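Local coordinates for like-Sm ribonucleoprotein core (Methanococcus vannielii SB, PDB 5MKI) that probably binds RNA, as a seven-membered ring of Sm-like subunits whose relatives recognise uridine-rich single strands, at residues Ala10-Lys24 / Leu60-Leu72. Residues are numbered along the deposited sequence; the frame is centred on the assembly and turned at random.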
ATOM      1  N   ALA A  10      20.070   0.781  15.169  1.00 27.97           N
ATOM      2  CA  ALA A  10      21.113  -0.117  14.687  1.00 29.64           C
ATOM      3  C   ALA A  10      21.666   0.341  13.344  1.00 30.37           C
ATOM      4  O   ALA A  10      22.839   0.086  13.041  1.00 29.32           O
ATOM      5  CB  ALA A  10      20.574  -1.549  14.596  1.00 28.10           C
ATOM      6  N   LEU A  11      20.854   1.034  12.525  1.00 25.70           N
ATOM      7  CA  LEU A  11      21.380   1.619  11.291  1.00 27.11           C
ATOM      8  C   LEU A  11      22.323   2.780  11.589  1.00 27.79           C
ATOM      9  O   LEU A  11      23.383   2.900  10.967  1.00 29.58           O
ATOM     10  CB  LEU A  11      20.241   2.089  10.373  1.00 27.21           C
ATOM     11  CG  LEU A  11      19.451   1.005   9.640  1.00 29.38           C
ATOM     12  CD1 LEU A  11      18.379   1.620   8.778  1.00 33.05           C
ATOM     13  CD2 LEU A  11      20.368   0.185   8.783  1.00 33.25           C
ATOM     14  N   GLY A  12      21.954   3.647  12.532  1.00 27.66           N
ATOM     15  CA  GLY A  12      22.827   4.751  12.886  1.00 26.68           C
ATOM     16  C   GLY A  12      24.198   4.287  13.339  1.00 34.02           C
ATOM     17  O   GLY A  12      25.198   4.953  13.071  1.00 38.70           O
ATOM     18  N   LYS A  13      24.266   3.132  14.017  1.00 30.66           N
ATOM     19  CA  LYS A  13      25.555   2.575  14.424  1.00 36.01           C
ATOM     20  C   LYS A  13      26.349   2.018  13.249  1.00 37.64           C
ATOM     21  O   LYS A  13      27.580   1.916  13.339  1.00 34.64           O
ATOM     22  CB  LYS A  13      25.352   1.471  15.466  1.00 29.84           C
ATOM     23  CG  LYS A  13      24.624   1.937  16.719  1.00 36.48           C
ATOM     24  CD  LYS A  13      24.414   0.789  17.713  1.00 38.65           C
ATOM     25  CE  LYS A  13      24.155   1.318  19.123  1.00 44.78           C
ATOM     26  NZ  LYS A  13      23.401   2.607  19.073  1.00 43.36           N
ATOM     27  N   SER A  14      25.676   1.642  12.158  1.00 33.72           N
ATOM     28  CA  SER A  14      26.321   1.083  10.979  1.00 28.59           C
ATOM     29  C   SER A  14      26.708   2.133   9.954  1.00 28.51           C
ATOM     30  O   SER A  14      27.113   1.766   8.845  1.00 28.63           O
ATOM     31  CB  SER A  14      25.410   0.056  10.310  1.00 28.14           C
ATOM     32  OG  SER A  14      25.243  -1.075  11.124  1.00 28.80           O
ATOM     33  N   ILE A  15      26.582   3.422  10.284  1.00 26.29           N
ATOM     34  CA  ILE A  15      27.012   4.455   9.354  1.00 27.36           C
ATOM     35  C   ILE A  15      28.491   4.250   9.039  1.00 35.40           C
ATOM     36  O   ILE A  15      29.305   3.967   9.932  1.00 30.46           O
ATOM     37  CB  ILE A  15      26.764   5.865   9.912  1.00 30.82           C
ATOM     38  CG1 ILE A  15      25.258   6.184   9.975  1.00 28.82           C
ATOM     39  CG2 ILE A  15      27.475   6.901   9.039  1.00 30.10           C
ATOM     40  CD1 ILE A  15      24.602   6.407   8.610  1.00 26.35           C
ATOM     41  N   ASN A  16      28.827   4.355   7.751  1.00 31.55           N
ATOM     42  CA  ASN A  16      30.195   4.224   7.243  1.00 31.43           C
ATOM     43  C   ASN A  16      30.754   2.822   7.468  1.00 33.79           C
ATOM     44  O   ASN A  16      31.956   2.647   7.668  1.00 35.04           O
ATOM     45  CB  ASN A  16      31.116   5.288   7.846  1.00 34.70           C
ATOM     46  CG  ASN A  16      30.827   6.657   7.294  1.00 34.27           C
ATOM     47  OD1 ASN A  16      30.582   6.803   6.096  1.00 38.46           O
ATOM     48  ND2 ASN A  16      30.829   7.667   8.156  1.00 34.44           N
ATOM     49  N   THR A  17      29.870   1.825   7.456  1.00 32.19           N
ATOM     50  CA  THR A  17      30.240   0.425   7.328  1.00 32.43           C
ATOM     51  C   THR A  17      29.450  -0.172   6.169  1.00 34.38           C
ATOM     52  O   THR A  17      28.558   0.468   5.601  1.00 34.13           O
ATOM     53  CB  THR A  17      29.984  -0.357   8.625  1.00 33.76           C
ATOM     54  OG1 THR A  17      28.571  -0.519   8.825  1.00 34.00           O
ATOM     55  CG2 THR A  17      30.589   0.373   9.820  1.00 33.57           C
ATOM     56  N   ASN A  18      29.782  -1.412   5.820  1.00 29.81           N
ATOM     57  CA  ASN A  18      29.134  -2.107   4.714  1.00 33.93           C
ATOM     58  C   ASN A  18      27.897  -2.856   5.195  1.00 35.07           C
ATOM     59  O   ASN A  18      27.962  -3.610   6.174  1.00 33.29           O
ATOM     60  CB  ASN A  18      30.107  -3.083   4.055  1.00 36.29           C
ATOM     61  CG  ASN A  18      29.823  -3.269   2.587  1.00 42.41           C
ATOM     62  OD1 ASN A  18      28.944  -4.038   2.200  1.00 48.09           O
ATOM     63  ND2 ASN A  18      30.558  -2.544   1.757  1.00 42.85           N
ATOM     64  N   VAL A  19      26.768  -2.650   4.506  1.00 32.52           N
ATOM     65  CA  VAL A  19      25.533  -3.340   4.855  1.00 29.41           C
ATOM     66  C   VAL A  19      24.993  -4.046   3.622  1.00 24.99           C
ATOM     67  O   VAL A  19      25.301  -3.689   2.485  1.00 30.88           O
ATOM     68  CB  VAL A  19      24.472  -2.389   5.453  1.00 29.76           C
ATOM     69  CG1 VAL A  19      25.051  -1.697   6.698  1.00 29.40           C
ATOM     70  CG2 VAL A  19      23.979  -1.371   4.399  1.00 23.54           C
ATOM     71  N   THR A  20      24.200  -5.074   3.869  1.00 27.12           N
ATOM     72  CA  THR A  20      23.484  -5.809   2.835  1.00 32.08           C
ATOM     73  C   THR A  20      21.994  -5.536   3.007  1.00 27.80           C
ATOM     74  O   THR A  20      21.425  -5.865   4.051  1.00 25.83           O
ATOM     75  CB  THR A  20      23.773  -7.306   2.936  1.00 28.48           C
ATOM     76  OG1 THR A  20      25.190  -7.498   2.909  1.00 37.28           O
ATOM     77  CG2 THR A  20      23.140  -8.071   1.783  1.00 29.41           C
ATOM     78  N   VAL A  21      21.380  -4.931   1.995  1.00 26.46           N
ATOM     79  CA  VAL A  21      19.946  -4.628   1.997  1.00 27.90           C
ATOM     80  C   VAL A  21      19.242  -5.677   1.149  1.00 25.11           C
ATOM     81  O   VAL A  21      19.416  -5.713  -0.072  1.00 29.17           O
ATOM     82  CB  VAL A  21      19.650  -3.217   1.467  1.00 25.64           C
ATOM     83  CG1 VAL A  21      18.120  -2.922   1.548  1.00 25.81           C
ATOM     84  CG2 VAL A  21      20.436  -2.172   2.230  1.00 24.79           C
ATOM     85  N   TYR A  22      18.436  -6.521   1.791  1.00 22.31           N
ATOM     86  CA  TYR A  22      17.580  -7.481   1.096  1.00 27.60           C
ATOM     87  C   TYR A  22      16.256  -6.828   0.690  1.00 31.02           C
ATOM     88  O   TYR A  22      15.558  -6.252   1.529  1.00 26.66           O
ATOM     89  CB  TYR A  22      17.283  -8.691   1.980  1.00 28.01           C
ATOM     90  CG  TYR A  22      18.483  -9.559   2.299  1.00 35.63           C
ATOM     91  CD1 TYR A  22      19.383  -9.202   3.302  1.00 31.69           C
ATOM     92  CD2 TYR A  22      18.707 -10.746   1.607  1.00 36.72           C
ATOM     93  CE1 TYR A  22      20.475 -10.003   3.599  1.00 34.93           C
ATOM     94  CE2 TYR A  22      19.795 -11.559   1.904  1.00 39.02           C
ATOM     95  CZ  TYR A  22      20.677 -11.182   2.897  1.00 39.53           C
ATOM     96  OH  TYR A  22      21.764 -11.987   3.191  1.00 46.86           O
ATOM     97  N   LEU A  23      15.899  -6.961  -0.582  1.00 31.48           N
ATOM     98  CA  LEU A  23      14.709  -6.351  -1.150  1.00 29.54           C
ATOM     99  C   LEU A  23      13.605  -7.391  -1.327  1.00 35.49           C
ATOM    100  O   LEU A  23      13.857  -8.597  -1.393  1.00 30.70           O
ATOM    101  CB  LEU A  23      15.041  -5.692  -2.487  1.00 33.34           C
ATOM    102  CG  LEU A  23      16.084  -4.574  -2.418  1.00 35.08           C
ATOM    103  CD1 LEU A  23      16.200  -3.869  -3.779  1.00 37.44           C
ATOM    104  CD2 LEU A  23      15.715  -3.583  -1.319  1.00 26.88           C
ATOM    105  N   LYS A  24      12.365  -6.897  -1.424  1.00 36.68           N
ATOM    106  CA  LYS A  24      11.203  -7.785  -1.475  1.00 32.51           C
ATOM    107  C   LYS A  24      11.229  -8.709  -2.684  1.00 33.35           C
ATOM    108  O   LYS A  24      10.663  -9.807  -2.636  1.00 36.25           O
ATOM    109  CB  LYS A  24       9.917  -6.962  -1.486  1.00 32.64           C
ATOM    110  CG  LYS A  24       9.597  -6.289  -0.176  1.00 33.01           C
ATOM    111  CD  LYS A  24       8.421  -5.351  -0.343  1.00 31.88           C
ATOM    112  CE  LYS A  24       7.882  -4.897   1.005  1.00 36.52           C
ATOM    113  NZ  LYS A  24       8.885  -4.061   1.756  1.00 34.06           N
ATOM    114  N   LEU A  60      23.899   4.785  -4.548  1.00 26.80           N
ATOM    115  CA  LEU A  60      22.564   4.230  -4.752  1.00 32.52           C
ATOM    116  C   LEU A  60      21.655   4.696  -3.624  1.00 28.38           C
ATOM    117  O   LEU A  60      21.919   4.403  -2.455  1.00 25.30           O
ATOM    118  CB  LEU A  60      22.588   2.701  -4.753  1.00 29.92           C
ATOM    119  CG  LEU A  60      22.802   1.901  -6.026  1.00 39.00           C
ATOM    120  CD1 LEU A  60      22.249   0.489  -5.832  1.00 38.49           C
ATOM    121  CD2 LEU A  60      22.145   2.610  -7.207  1.00 33.82           C
ATOM    122  N   VAL A  61      20.572   5.379  -3.963  1.00 26.31           N
ATOM    123  CA  VAL A  61      19.544   5.697  -2.979  1.00 25.79           C
ATOM    124  C   VAL A  61      18.413   4.695  -3.162  1.00 26.34           C
ATOM    125  O   VAL A  61      17.790   4.647  -4.228  1.00 26.95           O
ATOM    126  CB  VAL A  61      19.057   7.143  -3.119  1.00 30.12           C
ATOM    127  CG1 VAL A  61      17.845   7.403  -2.203  1.00 27.54           C
ATOM    128  CG2 VAL A  61      20.207   8.091  -2.800  1.00 32.19           C
ATOM    129  N   VAL A  62      18.188   3.865  -2.140  1.00 25.02           N
ATOM    130  CA  VAL A  62      17.217   2.776  -2.182  1.00 25.19           C
ATOM    131  C   VAL A  62      15.961   3.224  -1.450  1.00 23.81           C
ATOM    132  O   VAL A  62      16.042   3.780  -0.345  1.00 25.50           O
ATOM    133  CB  VAL A  62      17.780   1.495  -1.544  1.00 21.54           C
ATOM    134  CG1 VAL A  62      16.766   0.363  -1.646  1.00 23.50           C
ATOM    135  CG2 VAL A  62      19.152   1.092  -2.173  1.00 24.38           C
ATOM    136  N   ARG A  63      14.809   2.976  -2.051  1.00 22.98           N
ATOM    137  CA  ARG A  63      13.540   3.358  -1.431  1.00 26.40           C
ATOM    138  C   ARG A  63      13.131   2.310  -0.397  1.00 22.97           C
ATOM    139  O   ARG A  63      13.004   1.120  -0.720  1.00 22.09           O
ATOM    140  CB  ARG A  63      12.460   3.530  -2.498  1.00 23.77           C
ATOM    141  CG  ARG A  63      11.320   4.418  -2.036  1.00 29.45           C
ATOM    142  CD  ARG A  63      10.511   4.979  -3.198  1.00 32.59           C
ATOM    143  NE  ARG A  63       9.485   5.906  -2.730  1.00 33.89           N
ATOM    144  CZ  ARG A  63       8.303   5.530  -2.249  1.00 33.28           C
ATOM    145  NH1 ARG A  63       7.998   4.241  -2.192  1.00 31.62           N
ATOM    146  NH2 ARG A  63       7.417   6.442  -1.855  1.00 38.71           N
ATOM    147  N   GLY A  64      12.910   2.754   0.849  1.00 23.04           N
ATOM    148  CA  GLY A  64      12.725   1.816   1.952  1.00 23.61           C
ATOM    149  C   GLY A  64      11.538   0.867   1.822  1.00 28.15           C
ATOM    150  O   GLY A  64      11.585  -0.258   2.328  1.00 24.61           O
ATOM    151  N   ASP A  65      10.462   1.291   1.138  1.00 24.53           N
ATOM    152  CA  ASP A  65       9.301   0.416   0.985  1.00 26.32           C
ATOM    153  C   ASP A  65       9.629  -0.871   0.238  1.00 24.49           C
ATOM    154  O   ASP A  65       8.832  -1.816   0.273  1.00 23.26           O
ATOM    155  CB  ASP A  65       8.158   1.135   0.254  1.00 31.58           C
ATOM    156  CG  ASP A  65       8.308   1.086  -1.260  1.00 34.10           C
ATOM    157  OD1 ASP A  65       9.452   1.210  -1.755  1.00 39.09           O
ATOM    158  OD2 ASP A  65       7.290   0.912  -1.963  1.00 51.16           O
ATOM    159  N   ASN A  66      10.766  -0.926  -0.454  1.00 24.78           N
ATOM    160  CA  ASN A  66      11.199  -2.153  -1.107  1.00 25.42           C
ATOM    161  C   ASN A  66      11.912  -3.107  -0.149  1.00 26.83           C
ATOM    162  O   ASN A  66      12.155  -4.260  -0.520  1.00 25.21           O
ATOM    163  CB  ASN A  66      12.133  -1.831  -2.285  1.00 26.32           C
ATOM    164  CG  ASN A  66      11.503  -0.877  -3.318  1.00 34.30           C
ATOM    165  OD1 ASN A  66      10.589  -1.257  -4.034  1.00 30.30           O
ATOM    166  ND2 ASN A  66      12.022   0.351  -3.411  1.00 30.28           N
ATOM    167  N   VAL A  67      12.239  -2.666   1.066  1.00 24.71           N
ATOM    168  CA  VAL A  67      13.207  -3.383   1.902  1.00 23.86           C
ATOM    169  C   VAL A  67      12.522  -4.527   2.635  1.00 30.42           C
ATOM    170  O   VAL A  67      11.452  -4.353   3.231  1.00 25.45           O
ATOM    171  CB  VAL A  67      13.888  -2.428   2.895  1.00 21.42           C
ATOM    172  CG1 VAL A  67      14.738  -3.226   3.912  1.00 23.92           C
ATOM    173  CG2 VAL A  67      14.767  -1.421   2.139  1.00 22.60           C
ATOM    174  N   LEU A  68      13.145  -5.702   2.588  1.00 29.58           N
ATOM    175  CA  LEU A  68      12.723  -6.861   3.362  1.00 29.02           C
ATOM    176  C   LEU A  68      13.392  -6.844   4.734  1.00 29.66           C
ATOM    177  O   LEU A  68      12.710  -6.758   5.761  1.00 25.84           O
ATOM    178  CB  LEU A  68      13.058  -8.143   2.589  1.00 31.16           C
ATOM    179  CG  LEU A  68      12.300  -9.437   2.882  1.00 38.82           C
ATOM    180  CD1 LEU A  68      10.807  -9.264   2.574  1.00 36.90           C
ATOM    181  CD2 LEU A  68      12.899 -10.582   2.059  1.00 36.16           C
ATOM    182  N   TYR A  69      14.728  -6.914   4.759  1.00 25.85           N
ATOM    183  CA  TYR A  69      15.521  -6.686   5.966  1.00 27.12           C
ATOM    184  C   TYR A  69      16.923  -6.248   5.561  1.00 27.11           C
ATOM    185  O   TYR A  69      17.363  -6.486   4.435  1.00 26.66           O
ATOM    186  CB  TYR A  69      15.598  -7.926   6.871  1.00 25.99           C
ATOM    187  CG  TYR A  69      15.565  -9.288   6.194  1.00 31.40           C
ATOM    188  CD1 TYR A  69      16.653  -9.771   5.456  1.00 27.35           C
ATOM    189  CD2 TYR A  69      14.462 -10.113   6.333  1.00 26.61           C
ATOM    190  CE1 TYR A  69      16.607 -11.027   4.849  1.00 28.92           C
ATOM    191  CE2 TYR A  69      14.411 -11.357   5.742  1.00 28.53           C
ATOM    192  CZ  TYR A  69      15.478 -11.818   5.007  1.00 32.42           C
ATOM    193  OH  TYR A  69      15.387 -13.072   4.429  1.00 29.84           O
ATOM    194  N   VAL A  70      17.611  -5.593   6.493  1.00 23.91           N
ATOM    195  CA  VAL A  70      18.988  -5.147   6.312  1.00 29.98           C
ATOM    196  C   VAL A  70      19.879  -5.948   7.262  1.00 30.57           C
ATOM    197  O   VAL A  70      19.563  -6.085   8.454  1.00 28.00           O
ATOM    198  CB  VAL A  70      19.121  -3.631   6.555  1.00 29.03           C
ATOM    199  CG1 VAL A  70      20.517  -3.173   6.274  1.00 26.60           C
ATOM    200  CG2 VAL A  70      18.126  -2.849   5.674  1.00 26.62           C
ATOM    201  N   SER A  71      20.979  -6.495   6.726  1.00 26.96           N
ATOM    202  CA  SER A  71      21.962  -7.242   7.513  1.00 28.49           C
ATOM    203  C   SER A  71      23.100  -6.308   7.908  1.00 27.58           C
ATOM    204  O   SER A  71      23.765  -5.726   7.044  1.00 26.46           O
ATOM    205  CB  SER A  71      22.516  -8.439   6.741  1.00 31.29           C
ATOM    206  OG  SER A  71      23.355  -9.218   7.590  1.00 33.92           O
ATOM    207  N   LEU A  72      23.309  -6.167   9.210  1.00 24.68           N
ATOM    208  CA  LEU A  72      24.229  -5.193   9.767  1.00 28.22           C
ATOM    209  C   LEU A  72      25.440  -5.862  10.403  1.00 36.23           C
ATOM    210  O   LEU A  72      25.359  -7.010  10.832  1.00 29.78           O
ATOM    211  CB  LEU A  72      23.542  -4.360  10.833  1.00 36.61           C
ATOM    212  CG  LEU A  72      22.280  -3.602  10.507  1.00 31.24           C
ATOM    213  CD1 LEU A  72      22.005  -2.800  11.732  1.00 36.68           C
ATOM    214  CD2 LEU A  72      22.540  -2.701   9.341  1.00 28.52           C
ATOM    215  OXT LEU A  72      26.499  -5.249  10.538  1.00 40.17           O
TER
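Thr20 and Ser71 form an antiparallel hydrogen-bonded pair, Ser71 N giving the shorter bond, 2.8 Å to Thr20 O. Tyr22 N continues the ladder to Tyr69 O, but Tyr22 O takes Leu68 N at 2.7 Å and Tyr69 N only weakly, a classic beta bulge. Beyond it, Lys24 N binds Asn66 O, while the lysine chain, bent at its last torsion (chi4 65°), sets NZ above the carbonyl planes of Asp65 O (2.7 Å) and Val67 O (3.0 Å); Asp65 belongs to the UMP site. The tyrosine rings meet obliquely, planes at 57°: Tyr69 CE1 lies over one face of the Tyr22 ring, 3.5 Å from CG, and Ser71 CB sits at its edge. With alanine in place of Tyr22, the Tyr69 ring and Ser71 CB would probably lose the ring they pack against, leaving a gap on this face. On the other face of the sheet, Val21 CG1 packs on Val67 CG2 (3.7 Å) and Val70 CG2; Leu72 CD2 reaches Leu11 CD2 (3.7 Å) and Val19 CG1, tying helix 9-13 to the chain end. In this Sm fold, strand 18-23 lies between strands 28-36 and 67-71, Val19 and Val21 touch Leu44 of strand 42-44, and residues 69-71 extend the sheet into a neighbouring subunit.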